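Local coordinates for uncharacterized protein Rv3272 (Mycobacterium tuberculosis, PDB 5YX6) that binds fatty acyl-CoAs of varying chain length, palmitoyl-CoA most tightly, and probably acts as a family III CoA transferase in fatty acid metabolism, at residues V76-T81 with K86-R91; N21-L26 with A128-Y133; D252-A257 with A304-A309; I261-Y266 with Q320-N325. One frame throughout, in Å; residues are numbered along the deposited sequence.

How the interactions relate
The four contacts sample two separate regions of one chain. Interactions 1 and 2 both reach the six-stranded parallel sheet of the Rossmann domain, with centres about 20 Å apart: the first at an outermost strand, the second further in, where the side chain of A23 lies about 4 Å from that of D175, the inferred nucleophile. Interactions 3 and 4 share the three-stranded antiparallel sheet, probably of the small domain, with centres about 12 Å apart, and are joined directly by backbone pairing of strands 253-255 and 260-264. Interactions 2 and 4 are separated by about 39 Å between centres, and interactions 1 and 3 by about 62 Å, on opposite sides of the chain's centre.

Interaction 1: V76-T81 with K86-R91; sequences VTVDLT and KQQMLR
M89 reaches from its helix to V76, V78 and L80, and nearly all of the apolar contact runs through this one side chain. L80 meets it near the root: L80 CD2 lies 3.7 Å from M89 CG, the two side chains crossing at about a right angle. Further out the thioether folds back on itself, with chi2 at -56° and chi3 at 95°, and this double bend carries the methyl toward the strand end, where M89 CE is 4.3 Å from V76 CG2 and 4.4 Å from V78 CG2. F18, V41 and L391 also touch M89, so the bent chain is wedged between the sheet and L391, near the C-terminus.

These elements are successive parts of a Rossmann-type domain. Strand 74-77 is an outermost strand of the parallel sheet in this chain, pairing with 37-42, and helix 83-94 is the helix of the beta-alpha-beta crossover that takes the chain from 74-77 past strands 37-42 and 14-17 to strand 98-101, the step by which a sheet ordered 3-2-1-4-5-6 begins its second half.

Polar groups contribute differently. Q88, extended beyond CG, runs antiparallel to the side chain of V78, and its amide oxygen OE1 comes to 3.5 Å from V78 CG2, a van der Waals contact. Within 76-81, D79 OD1 binds T81 OG1 at 2.9 Å, the hydroxyl coming from above the carboxylate plane, and also receives a weak bond from T81 N at 3.3 Å, an arrangement resembling an Asx turn. The backbone oxygen of D79 is bonded to the hydroxyl of T82, just before the helix.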
loop_
_atom_site.group_PDB
_atom_site.type_symbol
_atom_site.label_atom_id
_atom_site.label_comp_id
_atom_site.label_asym_id
_atom_site.label_seq_id
_atom_site.Cartn_x
_atom_site.Cartn_y
_atom_site.Cartn_z
ATOM N N VAL A 76 -2.001 5.691 27.896
ATOM C CA VAL A 76 -1.286 6.116 29.078
ATOM C C VAL A 76 -0.555 7.389 28.686
ATOM O O VAL A 76 -0.100 7.543 27.550
ATOM C CB VAL A 76 -0.308 5.040 29.648
ATOM C CG1 VAL A 76 -1.064 3.757 29.977
ATOM C CG2 VAL A 76 0.851 4.770 28.696
ATOM N N THR A 77 -0.487 8.318 29.628
ATOM C CA THR A 77 0.215 9.562 29.424
ATOM C C THR A 77 1.460 9.553 30.288
ATOM O O THR A 77 1.416 9.278 31.495
ATOM C CB THR A 77 -0.701 10.757 29.745
ATOM O OG1 THR A 77 -1.039 11.427 28.522
ATOM C CG2 THR A 77 -0.041 11.741 30.703
ATOM N N VAL A 78 2.586 9.824 29.649
ATOM C CA VAL A 78 3.856 9.737 30.335
ATOM C C VAL A 78 4.893 10.671 29.706
ATOM O O VAL A 78 4.875 10.898 28.497
ATOM C CB VAL A 78 4.333 8.266 30.304
ATOM C CG1 VAL A 78 5.637 8.108 29.545
ATOM C CG2 VAL A 78 4.404 7.681 31.704
ATOM N N ASP A 79 5.795 11.202 30.530
ATOM C CA ASP A 79 6.929 11.994 30.048
ATOM C C ASP A 79 8.175 11.122 30.022
ATOM O O ASP A 79 8.776 10.869 31.065
ATOM C CB ASP A 79 7.169 13.224 30.927
ATOM C CG ASP A 79 8.392 14.041 30.484
ATOM O OD1 ASP A 79 8.959 13.768 29.400
ATOM O OD2 ASP A 79 8.792 14.965 31.226
ATOM N N LEU A 80 8.573 10.694 28.828
ATOM C CA LEU A 80 9.583 9.645 28.680
ATOM C C LEU A 80 11.008 10.040 29.106
ATOM O O LEU A 80 11.864 9.169 29.285
ATOM C CB LEU A 80 9.594 9.163 27.227
ATOM C CG LEU A 80 8.420 8.266 26.811
ATOM C CD1 LEU A 80 8.459 8.007 25.308
ATOM C CD2 LEU A 80 8.433 6.955 27.580
ATOM N N THR A 81 11.257 11.337 29.288
ATOM C CA THR A 81 12.585 11.805 29.703
ATOM C C THR A 81 12.878 11.607 31.192
ATOM O O THR A 81 14.041 11.549 31.588
ATOM C CB THR A 81 12.789 13.295 29.381
ATOM O OG1 THR A 81 11.751 14.070 29.991
ATOM C CG2 THR A 81 12.775 13.523 27.879
ATOM N N LYS A 86 10.460 5.957 32.617
ATOM C CA LYS A 86 11.322 4.879 32.151
ATOM C C LYS A 86 11.005 3.598 32.906
ATOM O O LYS A 86 10.850 2.542 32.306
ATOM C CB LYS A 86 12.802 5.242 32.318
ATOM N N GLN A 87 10.868 3.699 34.223
ATOM C CA GLN A 87 10.589 2.518 35.026
ATOM C C GLN A 87 9.181 1.975 34.811
ATOM O O GLN A 87 8.970 0.765 34.818
ATOM C CB GLN A 87 10.810 2.820 36.506
ATOM C CG GLN A 87 12.274 2.954 36.876
ATOM C CD GLN A 87 13.080 1.732 36.467
ATOM O OE1 GLN A 87 14.122 1.853 35.817
ATOM N NE2 GLN A 87 12.591 0.545 36.829
ATOM N N GLN A 88 8.214 2.869 34.650
ATOM C CA GLN A 88 6.842 2.458 34.381
ATOM C C GLN A 88 6.745 1.745 33.030
ATOM O O GLN A 88 6.062 0.725 32.892
ATOM C CB GLN A 88 5.923 3.675 34.406
ATOM C CG GLN A 88 5.600 4.155 35.801
ATOM C CD GLN A 88 4.938 5.510 35.803
ATOM O OE1 GLN A 88 5.023 6.257 34.830
ATOM N NE2 GLN A 88 4.284 5.844 36.901
ATOM N N MET A 89 7.472 2.273 32.052
ATOM C CA MET A 89 7.501 1.713 30.715
ATOM C C MET A 89 8.205 0.370 30.702
ATOM O O MET A 89 7.818 -0.523 29.949
ATOM C CB MET A 89 8.184 2.681 29.750
ATOM C CG MET A 89 7.346 3.914 29.399
ATOM S SD MET A 89 5.714 3.534 28.722
ATOM C CE MET A 89 4.664 3.609 30.180
ATOM N N LEU A 90 9.249 0.236 31.516
ATOM C CA LEU A 90 9.959 -1.034 31.623
ATOM C C LEU A 90 9.057 -2.089 32.253
ATOM O O LEU A 90 9.027 -3.231 31.805
ATOM C CB LEU A 90 11.253 -0.885 32.428
ATOM C CG LEU A 90 12.389 -0.089 31.778
ATOM C CD1 LEU A 90 13.457 0.258 32.791
ATOM C CD2 LEU A 90 12.997 -0.853 30.628
ATOM N N ARG A 91 8.306 -1.703 33.277
ATOM C CA ARG A 91 7.387 -2.632 33.922
ATOM C C ARG A 91 6.218 -2.980 33.010
ATOM O O ARG A 91 5.764 -4.122 32.983
ATOM C CB ARG A 91 6.870 -2.061 35.240
ATOM C CG ARG A 91 7.914 -2.056 36.338
ATOM C CD ARG A 91 7.335 -1.582 37.654
ATOM N NE ARG A 91 8.243 -0.658 38.321
ATOM C CZ ARG A 91 8.015 0.646 38.464
ATOM N NH1 ARG A 91 6.899 1.194 37.991
ATOM N NH2 ARG A 91 8.907 1.405 39.087
#

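Interaction 2: N21-L26 with A128-Y133; sequences NVAGPL and ARLTAY
L130 sends a single methyl into the start of helix 23-33, and that methyl makes the whole contact: L130 CD2 sits 3.6 Å from A23 CB and 3.5 Å from the amide G24 N. Both approaches are van der Waals packing. With CG of L130 anti to its own nitrogen (chi1 178°), the branch stretches from the strand to the first turn of the helix. G24 adds no side chain to the interface, and its CA lies 6.9 Å from L130 CA.

Strand 126-131 runs between 98-101 and 201-205 in the parallel sheet, while helix 23-33 follows strand 14-17; the contact is thus a helix beginning against an inner strand of a Rossmann-type sheet.

In the next shell, L130 also rests on V204 of strand 201-205 and is tied through its backbone to E101. The helical turn is closed by L26 N bonding V22 O at 2.9 Å, and V22 leans on D175 and N176 of helix 173-196. A23 itself comes within about 4 Å, side chain to side chain, of D175, the inferred nucleophile. One residue before L130, R129 forms salt bridges with E101 and E109.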
loop_
_atom_site.group_PDB
_atom_site.type_symbol
_atom_site.label_atom_id
_atom_site.label_comp_id
_atom_site.label_asym_id
_atom_site.label_seq_id
_atom_site.Cartn_x
_atom_site.Cartn_y
_atom_site.Cartn_z
ATOM N N ASN A 21 1.065 10.126 14.492
ATOM C CA ASN A 21 0.656 10.517 13.143
ATOM C C ASN A 21 -0.115 9.379 12.470
ATOM O O ASN A 21 -1.083 8.894 13.059
ATOM C CB ASN A 21 1.866 10.976 12.328
ATOM C CG ASN A 21 2.656 12.074 13.039
ATOM O OD1 ASN A 21 2.066 13.017 13.580
ATOM N ND2 ASN A 21 3.988 11.949 13.061
ATOM N N VAL A 22 0.271 8.926 11.277
ATOM C CA VAL A 22 -0.643 8.018 10.548
ATOM C C VAL A 22 -0.171 6.568 10.348
ATOM O O VAL A 22 -0.912 5.645 10.679
ATOM C CB VAL A 22 -1.016 8.608 9.158
ATOM C CG1 VAL A 22 -1.839 7.605 8.332
ATOM C CG2 VAL A 22 -1.788 9.914 9.327
ATOM N N ALA A 23 1.031 6.360 9.813
ATOM C CA ALA A 23 1.501 5.013 9.446
ATOM C C ALA A 23 1.509 4.020 10.625
ATOM O O ALA A 23 0.843 2.976 10.581
ATOM C CB ALA A 23 2.873 5.094 8.830
ATOM N N GLY A 24 2.284 4.331 11.660
ATOM C CA GLY A 24 2.341 3.496 12.846
ATOM C C GLY A 24 0.998 3.279 13.524
ATOM O O GLY A 24 0.670 2.153 13.909
ATOM N N PRO A 25 0.220 4.354 13.711
ATOM C CA PRO A 25 -1.105 4.142 14.306
ATOM C C PRO A 25 -2.065 3.290 13.461
ATOM O O PRO A 25 -2.923 2.639 14.054
ATOM C CB PRO A 25 -1.640 5.568 14.466
ATOM C CG PRO A 25 -0.404 6.387 14.665
ATOM C CD PRO A 25 0.613 5.776 13.746
ATOM N N LEU A 26 -1.960 3.314 12.133
ATOM C CA LEU A 26 -2.802 2.452 11.299
ATOM C C LEU A 26 -2.494 0.993 11.577
ATOM O O LEU A 26 -3.404 0.181 11.711
ATOM C CB LEU A 26 -2.619 2.759 9.809
ATOM C CG LEU A 26 -3.344 1.852 8.805
ATOM C CD1 LEU A 26 -4.850 1.880 9.003
ATOM C CD2 LEU A 26 -3.006 2.272 7.382
ATOM N N ALA A 128 9.154 -3.816 17.181
ATOM C CA ALA A 128 8.933 -3.376 15.806
ATOM C C ALA A 128 9.230 -1.888 15.598
ATOM O O ALA A 128 8.691 -1.045 16.308
ATOM C CB ALA A 128 7.496 -3.698 15.382
ATOM N N ARG A 129 10.079 -1.575 14.619
ATOM C CA ARG A 129 10.493 -0.195 14.338
ATOM C C ARG A 129 10.060 0.302 12.958
ATOM O O ARG A 129 10.347 -0.326 11.937
ATOM C CB ARG A 129 12.008 -0.062 14.477
ATOM C CG ARG A 129 12.559 -0.894 15.620
ATOM C CD ARG A 129 14.002 -0.577 15.937
ATOM N NE ARG A 129 14.149 0.717 16.593
ATOM C CZ ARG A 129 15.253 1.106 17.214
ATOM N NH1 ARG A 129 15.306 2.299 17.792
ATOM N NH2 ARG A 129 16.297 0.291 17.271
ATOM N N LEU A 130 9.354 1.428 12.941
ATOM C CA LEU A 130 8.964 2.089 11.698
ATOM C C LEU A 130 9.719 3.408 11.529
ATOM O O LEU A 130 9.636 4.281 12.388
ATOM C CB LEU A 130 7.456 2.325 11.674
ATOM C CG LEU A 130 6.890 3.059 10.458
ATOM C CD1 LEU A 130 7.197 2.309 9.186
ATOM C CD2 LEU A 130 5.386 3.224 10.611
ATOM N N THR A 131 10.493 3.541 10.456
ATOM C CA THR A 131 11.192 4.803 10.207
ATOM C C THR A 131 10.849 5.354 8.821
ATOM O O THR A 131 10.202 4.678 8.025
ATOM C CB THR A 131 12.729 4.651 10.317
ATOM O OG1 THR A 131 13.215 3.849 9.235
ATOM C CG2 THR A 131 13.121 4.030 11.647
ATOM N N ALA A 132 11.276 6.584 8.539
ATOM C CA ALA A 132 11.082 7.170 7.214
ATOM C C ALA A 132 12.032 6.580 6.177
ATOM O O ALA A 132 11.607 6.188 5.092
ATOM C CB ALA A 132 11.249 8.685 7.269
ATOM N N TYR A 133 13.315 6.512 6.517
ATOM C CA TYR A 133 14.341 6.174 5.535
ATOM C C TYR A 133 15.243 4.993 5.909
ATOM O O TYR A 133 16.153 4.657 5.152
ATOM C CB TYR A 133 15.220 7.389 5.268
ATOM C CG TYR A 133 14.493 8.577 4.688
ATOM C CD1 TYR A 133 14.110 8.602 3.354
ATOM C CD2 TYR A 133 14.203 9.683 5.472
ATOM C CE1 TYR A 133 13.449 9.703 2.822
ATOM C CE2 TYR A 133 13.547 10.792 4.948
ATOM C CZ TYR A 133 13.172 10.796 3.630
ATOM O OH TYR A 133 12.515 11.894 3.121
#

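Interaction 3: D252-A257 with A304-A309; sequences DAFRTA and AELELA
R255 and E307 meet through the backbone of one and the carboxylate of the other. E307, extended beyond CG with chi2 at -172°, reaches from its helix to strand 253-255, where R255 N donates to E307 OE2 over a short 2.6 Å. The bond is nearly straight at the hydrogen, 168°, but the N-H comes from above the carboxylate plane. The same oxygen lies 3.3 Å from R255 CB, so the acid is laid against the root of the arginine. The guanidinium takes no part: the arginine turns off at chi3 and heads from the acid, its plane close to perpendicular to the carboxylate, and R255 NE stays 5.5 Å from E307 OE1, opposite charges near each other without a salt bridge.

Beside this polar contact lies an apolar one. The F254 ring receives E307 CG at its edge, and L306 CD1 approaches F254 CE1 obliquely at 3.9 Å. A water between E307 O and R255 O may link the backbones, though one distance is suspiciously short and the other bond weak.

The axes of strand and helix pass 7.9 Å apart at 52°. Strand 253-255 is an outermost strand of the antiparallel sheet within this chain: its neighbour 260-264 pairs with D252 and F254, while the amide of R255 goes to a helix side chain. Helix 299-310 crosses this border at that angle, and T303 and L310 also touch F254. I263 of the neighbouring strand touches the same ring, T256 packs on A315 and W318 of helix 315-324, and A253 packs on P166 of the second subunit.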
loop_
_atom_site.group_PDB
_atom_site.type_symbol
_atom_site.label_atom_id
_atom_site.label_comp_id
_atom_site.label_asym_id
_atom_site.label_seq_id
_atom_site.Cartn_x
_atom_site.Cartn_y
_atom_site.Cartn_z
ATOM N N ASP A 252 -6.397 3.192 -20.999
ATOM C CA ASP A 252 -6.186 4.598 -20.717
ATOM C C ASP A 252 -7.507 5.288 -20.421
ATOM O O ASP A 252 -8.536 4.637 -20.242
ATOM C CB ASP A 252 -5.490 5.273 -21.906
ATOM C CG ASP A 252 -4.583 6.427 -21.487
ATOM O OD1 ASP A 252 -4.927 7.146 -20.522
ATOM O OD2 ASP A 252 -3.522 6.614 -22.124
ATOM N N ALA A 253 -7.454 6.611 -20.335
ATOM C CA ALA A 253 -8.634 7.451 -20.231
ATOM C C ALA A 253 -8.868 8.107 -21.594
ATOM O O ALA A 253 -7.914 8.549 -22.246
ATOM C CB ALA A 253 -8.462 8.503 -19.134
ATOM N N PHE A 254 -10.126 8.166 -22.025
ATOM C CA PHE A 254 -10.458 8.684 -23.353
ATOM C C PHE A 254 -11.583 9.719 -23.332
ATOM O O PHE A 254 -12.542 9.591 -22.569
ATOM C CB PHE A 254 -10.850 7.530 -24.286
ATOM C CG PHE A 254 -9.791 6.466 -24.431
ATOM C CD1 PHE A 254 -8.788 6.589 -25.377
ATOM C CD2 PHE A 254 -9.801 5.340 -23.619
ATOM C CE1 PHE A 254 -7.812 5.615 -25.512
ATOM C CE2 PHE A 254 -8.829 4.363 -23.743
ATOM C CZ PHE A 254 -7.831 4.498 -24.692
ATOM N N ARG A 255 -11.464 10.746 -24.171
ATOM C CA ARG A 255 -12.553 11.699 -24.353
ATOM C C ARG A 255 -13.792 11.048 -24.932
ATOM O O ARG A 255 -13.708 10.173 -25.788
ATOM C CB ARG A 255 -12.134 12.858 -25.252
ATOM C CG ARG A 255 -11.205 13.860 -24.590
ATOM C CD ARG A 255 -10.893 15.030 -25.513
ATOM N NE ARG A 255 -12.096 15.817 -25.817
ATOM C CZ ARG A 255 -12.670 16.691 -24.990
ATOM N NH1 ARG A 255 -12.182 16.883 -23.767
ATOM N NH2 ARG A 255 -13.753 17.351 -25.380
ATOM N N THR A 256 -14.943 11.466 -24.427
ATOM C CA THR A 256 -16.216 11.099 -25.010
ATOM C C THR A 256 -16.998 12.372 -25.307
ATOM O O THR A 256 -16.430 13.459 -25.311
ATOM C CB THR A 256 -17.031 10.199 -24.083
ATOM O OG1 THR A 256 -17.546 10.988 -23.005
ATOM C CG2 THR A 256 -16.155 9.111 -23.518
ATOM N N ALA A 257 -18.300 12.238 -25.537
ATOM C CA ALA A 257 -19.141 13.405 -25.777
ATOM C C ALA A 257 -19.278 14.230 -24.507
ATOM O O ALA A 257 -19.402 15.456 -24.550
ATOM C CB ALA A 257 -20.517 12.984 -26.283
ATOM N N ALA A 304 -6.617 8.507 -31.073
ATOM C CA ALA A 304 -7.295 9.419 -31.983
ATOM C C ALA A 304 -8.504 8.756 -32.629
ATOM O O ALA A 304 -9.602 9.323 -32.656
ATOM C CB ALA A 304 -6.338 9.896 -33.050
ATOM N N GLU A 305 -8.303 7.544 -33.131
ATOM C CA GLU A 305 -9.388 6.803 -33.776
ATOM C C GLU A 305 -10.491 6.463 -32.776
ATOM O O GLU A 305 -11.672 6.588 -33.082
ATOM C CB GLU A 305 -8.851 5.542 -34.446
ATOM C CG GLU A 305 -7.862 5.827 -35.582
ATOM C CD GLU A 305 -8.502 6.454 -36.830
ATOM O OE1 GLU A 305 -9.752 6.445 -36.948
ATOM O OE2 GLU A 305 -7.741 6.964 -37.691
ATOM N N LEU A 306 -10.102 6.058 -31.566
ATOM C CA LEU A 306 -11.080 5.685 -30.550
ATOM C C LEU A 306 -11.926 6.882 -30.139
ATOM O O LEU A 306 -13.147 6.783 -30.029
ATOM C CB LEU A 306 -10.382 5.078 -29.328
ATOM C CG LEU A 306 -9.672 3.746 -29.594
ATOM C CD1 LEU A 306 -8.918 3.245 -28.364
ATOM C CD2 LEU A 306 -10.662 2.699 -30.088
ATOM N N GLU A 307 -11.283 8.026 -29.943
ATOM C CA GLU A 307 -12.013 9.198 -29.480
ATOM C C GLU A 307 -12.951 9.748 -30.562
ATOM O O GLU A 307 -14.038 10.238 -30.246
ATOM C CB GLU A 307 -11.035 10.272 -28.980
ATOM C CG GLU A 307 -10.307 9.839 -27.691
ATOM C CD GLU A 307 -9.471 10.942 -27.035
ATOM O OE1 GLU A 307 -8.873 11.769 -27.759
ATOM O OE2 GLU A 307 -9.419 10.979 -25.784
ATOM N N LEU A 308 -12.555 9.647 -31.832
ATOM C CA LEU A 308 -13.492 9.946 -32.925
ATOM C C LEU A 308 -14.765 9.117 -32.779
ATOM O O LEU A 308 -15.872 9.635 -32.893
ATOM C CB LEU A 308 -12.851 9.696 -34.294
ATOM C CG LEU A 308 -11.869 10.783 -34.757
ATOM C CD1 LEU A 308 -11.178 10.387 -36.053
ATOM C CD2 LEU A 308 -12.551 12.136 -34.901
ATOM N N ALA A 309 -14.602 7.837 -32.459
ATOM C CA ALA A 309 -15.748 6.941 -32.313
ATOM C C ALA A 309 -16.508 7.157 -31.008
ATOM O O ALA A 309 -17.739 7.093 -30.990
ATOM C CB ALA A 309 -15.295 5.489 -32.417
HETATM O O HOH W 1 -14.225 11.580 -28.138
#

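Interaction 4: I261-Y266 with Q320-N325; sequences IVISAY and QLLQAN
L322 reaches from its helix to two isoleucines of strand 260-264, and one of its methyls, CD2, does all the touching. It lies 3.8 Å from I263 CD1, 4.0 Å from I263 CG1 and 4.0 Å from I261 CD1, so both isoleucines present their long branch. The leucine crosses I263 at about a right angle and I261 at a slant.

The two isoleucines use different rotamers to meet it. In I261 both torsions are extended, CG1 anti to the backbone nitrogen, and CD1 is carried straight outward to the leucine. In I263 the long branch is instead anti to the carbonyl carbon, beside the nitrogen (chi1 -61°), which swings CD1 round to L322 even though its CB does not point at the helix. The first torsion of L322 is off the staggered positions (chi1 -94°), and with chi2 at 35° this lays CD2 against both isoleucines. The backbones stay well separated, I263 CA and L322 CA being 8.8 Å apart, and the two segments meet through side chains.

Neighbours complete the core: L322 also touches L277, L327 and A329, while I261 packs on A315, W318 and V319 of the same helix. Being two residues apart, I261 and I263 lie on one face of the strand, while V262 and S264 pack on L147 and I145 of the second subunit. The arrangement is helix-on-sheet packing, with helix 315-324 laid over one face of an antiparallel sheet of strands 253-255, 260-264 and 328-331, probably part of the small domain of this CoA transferase.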
loop_
_atom_site.group_PDB
_atom_site.type_symbol
_atom_site.label_atom_id
_atom_site.label_comp_id
_atom_site.label_asym_id
_atom_site.label_seq_id
_atom_site.Cartn_x
_atom_site.Cartn_y
_atom_site.Cartn_z
ATOM N N ILE A 261 -13.879 8.525 -20.164
ATOM C CA ILE A 261 -14.093 7.134 -19.794
ATOM C C ILE A 261 -12.750 6.414 -19.726
ATOM O O ILE A 261 -11.884 6.602 -20.576
ATOM C CB ILE A 261 -15.047 6.390 -20.785
ATOM C CG1 ILE A 261 -15.370 4.981 -20.265
ATOM C CG2 ILE A 261 -14.450 6.307 -22.189
ATOM C CD1 ILE A 261 -16.247 4.169 -21.198
ATOM N N VAL A 262 -12.587 5.596 -18.698
ATOM C CA VAL A 262 -11.418 4.745 -18.564
ATOM C C VAL A 262 -11.715 3.351 -19.122
ATOM O O VAL A 262 -12.658 2.709 -18.682
ATOM C CB VAL A 262 -10.992 4.636 -17.088
ATOM C CG1 VAL A 262 -9.820 3.691 -16.941
ATOM C CG2 VAL A 262 -10.667 6.023 -16.528
ATOM N N ILE A 263 -10.917 2.899 -20.087
ATOM C CA ILE A 263 -11.119 1.606 -20.734
ATOM C C ILE A 263 -9.849 0.771 -20.748
ATOM O O ILE A 263 -8.777 1.269 -21.074
ATOM C CB ILE A 263 -11.592 1.760 -22.206
ATOM C CG1 ILE A 263 -12.928 2.498 -22.296
ATOM C CG2 ILE A 263 -11.708 0.409 -22.867
ATOM C CD1 ILE A 263 -13.299 2.908 -23.724
ATOM N N SER A 264 -9.968 -0.505 -20.407
ATOM C CA SER A 264 -8.864 -1.433 -20.619
ATOM C C SER A 264 -9.345 -2.648 -21.411
ATOM O O SER A 264 -10.080 -3.490 -20.896
ATOM C CB SER A 264 -8.246 -1.874 -19.293
ATOM O OG SER A 264 -7.050 -2.593 -19.538
ATOM N N ALA A 265 -8.928 -2.723 -22.667
ATOM C CA ALA A 265 -9.362 -3.778 -23.564
ATOM C C ALA A 265 -8.259 -4.085 -24.564
ATOM O O ALA A 265 -8.374 -3.778 -25.748
ATOM C CB ALA A 265 -10.645 -3.382 -24.273
ATOM N N TYR A 266 -7.176 -4.671 -24.072
ATOM C CA TYR A 266 -5.994 -4.907 -24.881
ATOM C C TYR A 266 -5.823 -6.388 -25.235
ATOM O O TYR A 266 -5.109 -6.717 -26.179
ATOM C CB TYR A 266 -4.754 -4.382 -24.155
ATOM C CG TYR A 266 -4.530 -5.019 -22.806
ATOM C CD1 TYR A 266 -5.156 -4.517 -21.674
ATOM C CD2 TYR A 266 -3.704 -6.126 -22.661
ATOM C CE1 TYR A 266 -4.970 -5.093 -20.437
ATOM C CE2 TYR A 266 -3.504 -6.710 -21.421
ATOM C CZ TYR A 266 -4.140 -6.187 -20.311
ATOM O OH TYR A 266 -3.957 -6.759 -19.069
ATOM N N GLN A 320 -21.956 1.866 -19.283
ATOM C CA GLN A 320 -23.081 0.950 -19.264
ATOM C C GLN A 320 -22.995 -0.093 -20.388
ATOM O O GLN A 320 -23.248 -1.273 -20.165
ATOM C CB GLN A 320 -24.385 1.733 -19.358
ATOM C CG GLN A 320 -25.629 0.868 -19.352
ATOM C CD GLN A 320 -26.855 1.636 -18.893
ATOM O OE1 GLN A 320 -26.772 2.827 -18.568
ATOM N NE2 GLN A 320 -28.002 0.959 -18.858
ATOM N N LEU A 321 -22.640 0.342 -21.593
ATOM C CA LEU A 321 -22.586 -0.564 -22.738
ATOM C C LEU A 321 -21.404 -1.527 -22.657
ATOM O O LEU A 321 -21.536 -2.720 -22.911
ATOM C CB LEU A 321 -22.506 0.229 -24.047
ATOM C CG LEU A 321 -22.366 -0.620 -25.316
ATOM C CD1 LEU A 321 -23.625 -1.457 -25.555
ATOM C CD2 LEU A 321 -22.046 0.230 -26.532
ATOM N N LEU A 322 -20.240 -0.999 -22.316
ATOM C CA LEU A 322 -19.033 -1.803 -22.306
ATOM C C LEU A 322 -19.039 -2.825 -21.165
ATOM O O LEU A 322 -18.525 -3.935 -21.322
ATOM C CB LEU A 322 -17.810 -0.908 -22.225
ATOM C CG LEU A 322 -17.122 -0.498 -23.526
ATOM C CD1 LEU A 322 -18.099 -0.289 -24.662
ATOM C CD2 LEU A 322 -16.357 0.764 -23.281
ATOM N N GLN A 323 -19.622 -2.459 -20.026
ATOM C CA GLN A 323 -19.678 -3.382 -18.897
ATOM C C GLN A 323 -20.695 -4.493 -19.161
ATOM O O GLN A 323 -20.473 -5.646 -18.793
ATOM C CB GLN A 323 -20.018 -2.640 -17.594
ATOM C CG GLN A 323 -18.852 -1.837 -17.021
ATOM C CD GLN A 323 -19.157 -1.199 -15.660
ATOM O OE1 GLN A 323 -20.273 -1.292 -15.141
ATOM N NE2 GLN A 323 -18.162 -0.543 -15.087
ATOM N N ALA A 324 -21.797 -4.159 -19.824
ATOM C CA ALA A 324 -22.811 -5.166 -20.120
ATOM C C ALA A 324 -22.243 -6.241 -21.045
ATOM O O ALA A 324 -22.759 -7.346 -21.101
ATOM C CB ALA A 324 -24.051 -4.525 -20.731
ATOM N N ASN A 325 -21.170 -5.911 -21.752
ATOM C CA ASN A 325 -20.521 -6.851 -22.651
ATOM C C ASN A 325 -19.190 -7.346 -22.118
ATOM O O ASN A 325 -18.363 -7.856 -22.870
ATOM C CB ASN A 325 -20.318 -6.206 -24.021
ATOM C CG ASN A 325 -21.603 -6.128 -24.822
ATOM O OD1 ASN A 325 -22.438 -5.238 -24.622
ATOM N ND2 ASN A 325 -21.769 -7.071 -25.739
#